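Local coordinates for protein putative peptidase (Chlamydophila abortus, PDB 3CE2) that is a putative zinc metallopeptidase of the M3B family, probably an oligopeptidase that degrades small bioactive peptides, at residues A[179-184]-A[526-531]. Residues are numbered along the deposited sequence; the frame is centred on the assembly and turned at random.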
ATOM      1  N   GLU A 179      20.682   9.197  -5.409  1.00 44.61           N
ATOM      2  CA  GLU A 179      20.208   7.833  -5.335  1.00 50.09           C
ATOM      3  C   GLU A 179      21.233   6.974  -4.610  1.00 54.42           C
ATOM      4  O   GLU A 179      20.944   5.825  -4.252  1.00 56.16           O
ATOM      5  CB  GLU A 179      20.054   7.246  -6.730  1.00 56.39           C
ATOM      6  CG  GLU A 179      18.829   7.660  -7.503  1.00 68.36           C
ATOM      7  CD  GLU A 179      18.864   7.088  -8.907  1.00 74.32           C
ATOM      8  OE1 GLU A 179      19.944   7.131  -9.540  1.00 72.28           O
ATOM      9  OE2 GLU A 179      17.819   6.582  -9.369  1.00 81.86           O
ATOM     10  N   VAL A 180      22.446   7.500  -4.431  1.00 48.24           N
ATOM     11  CA  VAL A 180      23.531   6.612  -4.043  1.00 46.20           C
ATOM     12  C   VAL A 180      23.264   5.976  -2.699  1.00 39.32           C
ATOM     13  O   VAL A 180      23.512   4.799  -2.537  1.00 42.97           O
ATOM     14  CB  VAL A 180      24.939   7.247  -4.068  1.00 42.22           C
ATOM     15  CG1 VAL A 180      25.097   8.276  -2.983  1.00 39.18           C
ATOM     16  CG2 VAL A 180      25.958   6.162  -3.861  1.00 44.85           C
ATOM     17  N   ALA A 181      22.730   6.730  -1.748  1.00 37.92           N
ATOM     18  CA  ALA A 181      22.543   6.155  -0.430  1.00 41.45           C
ATOM     19  C   ALA A 181      21.746   4.851  -0.512  1.00 41.53           C
ATOM     20  O   ALA A 181      22.210   3.804  -0.046  1.00 41.16           O
ATOM     21  CB  ALA A 181      21.914   7.151   0.535  1.00 38.68           C
ATOM     22  N   SER A 182      20.585   4.909  -1.154  1.00 45.75           N
ATOM     23  CA  SER A 182      19.692   3.755  -1.269  1.00 45.47           C
ATOM     24  C   SER A 182      20.298   2.610  -2.034  1.00 43.13           C
ATOM     25  O   SER A 182      20.043   1.448  -1.716  1.00 50.28           O
ATOM     26  CB  SER A 182      18.388   4.159  -1.934  1.00 48.32           C
ATOM     27  OG  SER A 182      18.134   5.535  -1.665  1.00 69.90           O
ATOM     28  N   LYS A 183      21.097   2.921  -3.042  1.00 41.62           N
ATOM     29  CA  LYS A 183      21.673   1.877  -3.877  1.00 45.81           C
ATOM     30  C   LYS A 183      22.717   1.088  -3.096  1.00 46.72           C
ATOM     31  O   LYS A 183      22.731  -0.147  -3.109  1.00 48.38           O
ATOM     32  CB  LYS A 183      22.283   2.467  -5.146  1.00 48.61           C
ATOM     33  CG  LYS A 183      21.275   2.667  -6.269  1.00 53.84           C
ATOM     34  CD  LYS A 183      21.908   3.278  -7.528  1.00 57.12           C
ATOM     35  CE  LYS A 183      20.981   3.150  -8.755  1.00 65.99           C
ATOM     36  NZ  LYS A 183      21.628   3.705  -9.997  1.00 70.15           N
ATOM     37  N   ALA A 184      23.591   1.808  -2.409  1.00 41.58           N
ATOM     38  CA  ALA A 184      24.635   1.174  -1.658  1.00 38.11           C
ATOM     39  C   ALA A 184      23.995   0.316  -0.562  1.00 45.00           C
ATOM     40  O   ALA A 184      24.374  -0.852  -0.358  1.00 45.61           O
ATOM     41  CB  ALA A 184      25.524   2.210  -1.074  1.00 36.73           C
ATOM     42  N   ILE A 526      15.927  -1.925   7.938  1.00 48.93           N
ATOM     43  CA  ILE A 526      14.741  -1.394   7.283  1.00 49.68           C
ATOM     44  C   ILE A 526      15.045  -0.561   6.057  1.00 56.39           C
ATOM     45  O   ILE A 526      15.533   0.550   6.198  1.00 65.19           O
ATOM     46  CB  ILE A 526      14.007  -0.461   8.193  1.00 45.89           C
ATOM     47  CG1 ILE A 526      13.623  -1.164   9.482  1.00 46.93           C
ATOM     48  CG2 ILE A 526      12.777   0.086   7.486  1.00 47.37           C
ATOM     49  CD1 ILE A 526      13.210  -0.176  10.525  1.00 49.89           C
ATOM     50  N   PRO A 527      14.684  -1.060   4.866  1.00 55.32           N
ATOM     51  CA  PRO A 527      15.070  -0.527   3.547  1.00 57.09           C
ATOM     52  C   PRO A 527      14.745   0.955   3.319  1.00 54.07           C
ATOM     53  O   PRO A 527      13.689   1.424   3.751  1.00 50.37           O
ATOM     54  CB  PRO A 527      14.299  -1.418   2.574  1.00 55.34           C
ATOM     55  CG  PRO A 527      14.079  -2.693   3.355  1.00 55.51           C
ATOM     56  CD  PRO A 527      13.813  -2.238   4.746  1.00 54.25           C
ATOM     57  N   HIS A 528      15.654   1.669   2.640  1.00 55.55           N
ATOM     58  CA  HIS A 528      15.600   3.146   2.549  1.00 62.86           C
ATOM     59  C   HIS A 528      14.384   3.660   1.806  1.00 69.06           C
ATOM     60  O   HIS A 528      14.060   4.875   1.910  1.00 70.09           O
ATOM     61  CB  HIS A 528      16.837   3.733   1.877  1.00 54.93           C
ATOM     62  CG  HIS A 528      18.067   3.675   2.716  1.00 54.80           C
ATOM     63  ND1 HIS A 528      19.200   4.405   2.419  1.00 51.12           N
ATOM     64  CD2 HIS A 528      18.355   2.965   3.832  1.00 52.78           C
ATOM     65  CE1 HIS A 528      20.133   4.145   3.315  1.00 50.46           C
ATOM     66  NE2 HIS A 528      19.649   3.272   4.182  1.00 54.11           N
ATOM     67  N   PHE A 529      13.745   2.756   1.041  1.00 68.09           N
ATOM     68  CA  PHE A 529      12.489   3.078   0.350  1.00 67.81           C
ATOM     69  C   PHE A 529      11.298   3.151   1.310  1.00 70.46           C
ATOM     70  O   PHE A 529      10.257   3.731   0.968  1.00 64.46           O
ATOM     71  CB  PHE A 529      12.221   2.201  -0.883  1.00 67.70           C
ATOM     72  CG  PHE A 529      11.946   0.748  -0.585  1.00 69.81           C
ATOM     73  CD1 PHE A 529      12.916  -0.231  -0.856  1.00 71.61           C
ATOM     74  CD2 PHE A 529      10.704   0.341  -0.101  1.00 69.43           C
ATOM     75  CE1 PHE A 529      12.664  -1.604  -0.621  1.00 69.83           C
ATOM     76  CE2 PHE A 529      10.436  -1.030   0.145  1.00 71.72           C
ATOM     77  CZ  PHE A 529      11.419  -2.003  -0.118  1.00 69.20           C
ATOM     78  N   TYR A 530      11.490   2.597   2.521  1.00 70.32           N
ATOM     79  CA  TYR A 530      10.617   2.887   3.670  1.00 66.34           C
ATOM     80  C   TYR A 530      10.878   4.255   4.220  1.00 65.81           C
ATOM     81  O   TYR A 530      10.365   4.616   5.261  1.00 72.13           O
ATOM     82  CB  TYR A 530      10.730   1.849   4.779  1.00 63.07           C
ATOM     83  CG  TYR A 530      10.136   0.578   4.310  1.00 62.84           C
ATOM     84  CD1 TYR A 530       8.792   0.508   4.018  1.00 62.08           C
ATOM     85  CD2 TYR A 530      10.929  -0.526   4.068  1.00 66.06           C
ATOM     86  CE1 TYR A 530       8.241  -0.625   3.541  1.00 64.17           C
ATOM     87  CE2 TYR A 530      10.394  -1.673   3.592  1.00 65.50           C
ATOM     88  CZ  TYR A 530       9.045  -1.721   3.320  1.00 66.48           C
ATOM     89  OH  TYR A 530       8.497  -2.885   2.833  1.00 66.79           O
ATOM     90  N   TYR A 531      11.647   5.046   3.496  1.00 66.19           N
ATOM     91  CA  TYR A 531      11.784   6.426   3.901  1.00 68.66           C
ATOM     92  C   TYR A 531      11.066   7.467   2.995  1.00 70.79           C
ATOM     93  O   TYR A 531      10.632   7.197   1.861  1.00 64.71           O
ATOM     94  CB  TYR A 531      13.249   6.748   4.247  1.00 59.72           C
ATOM     95  CG  TYR A 531      13.731   5.919   5.425  1.00 50.53           C
ATOM     96  CD1 TYR A 531      13.869   6.487   6.670  1.00 55.53           C
ATOM     97  CD2 TYR A 531      13.988   4.571   5.306  1.00 49.79           C
ATOM     98  CE1 TYR A 531      14.280   5.749   7.779  1.00 51.34           C
ATOM     99  CE2 TYR A 531      14.411   3.819   6.412  1.00 52.70           C
ATOM    100  CZ  TYR A 531      14.557   4.428   7.652  1.00 51.85           C
ATOM    101  OH  TYR A 531      14.970   3.749   8.780  1.00 48.58           O
TER
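Ser182 and His528 are the nearest pair of residues by backbone, their CA atoms 5.6 Å apart, where an early turn of helix 180-192 meets the short 3-10 segment 528-529 in the loop between helices 494-509 and 536-553. The contact is small, with His528 supplying nearly everything on the loop side. With CG beside the backbone N (chi1 -72°), the ring of His528 is carried from its CB to the helix backbone, which it meets obliquely; its ND1 lies 3.8 Å from Ser182 CA and 3.9 Å from Ala181 C. Ser182 adds its CB, 4.1 Å from His528 CB, and the side chain of Ala181 comes within 4.3 Å of ND1 through its CB. Ser182 turns OG beside its backbone N, and OG meets His528 CB at 4.2 Å; all of these are van der Waals contacts. The loop's own backbone bonds hold the 3-10 turn, Tyr531 N reaching His528 O at 2.9 Å. One helical turn beyond Ala181, Phe185 stacks on the His528 ring. Helix 240-260 touches both partners, Leu246 packing on His528 and Lys250 on Ser182, while Tyr531 ties the loop to helix 451-487; the contact thus packs helix 180-192 against the loop that leads to helix 536-553, away from the metal sites.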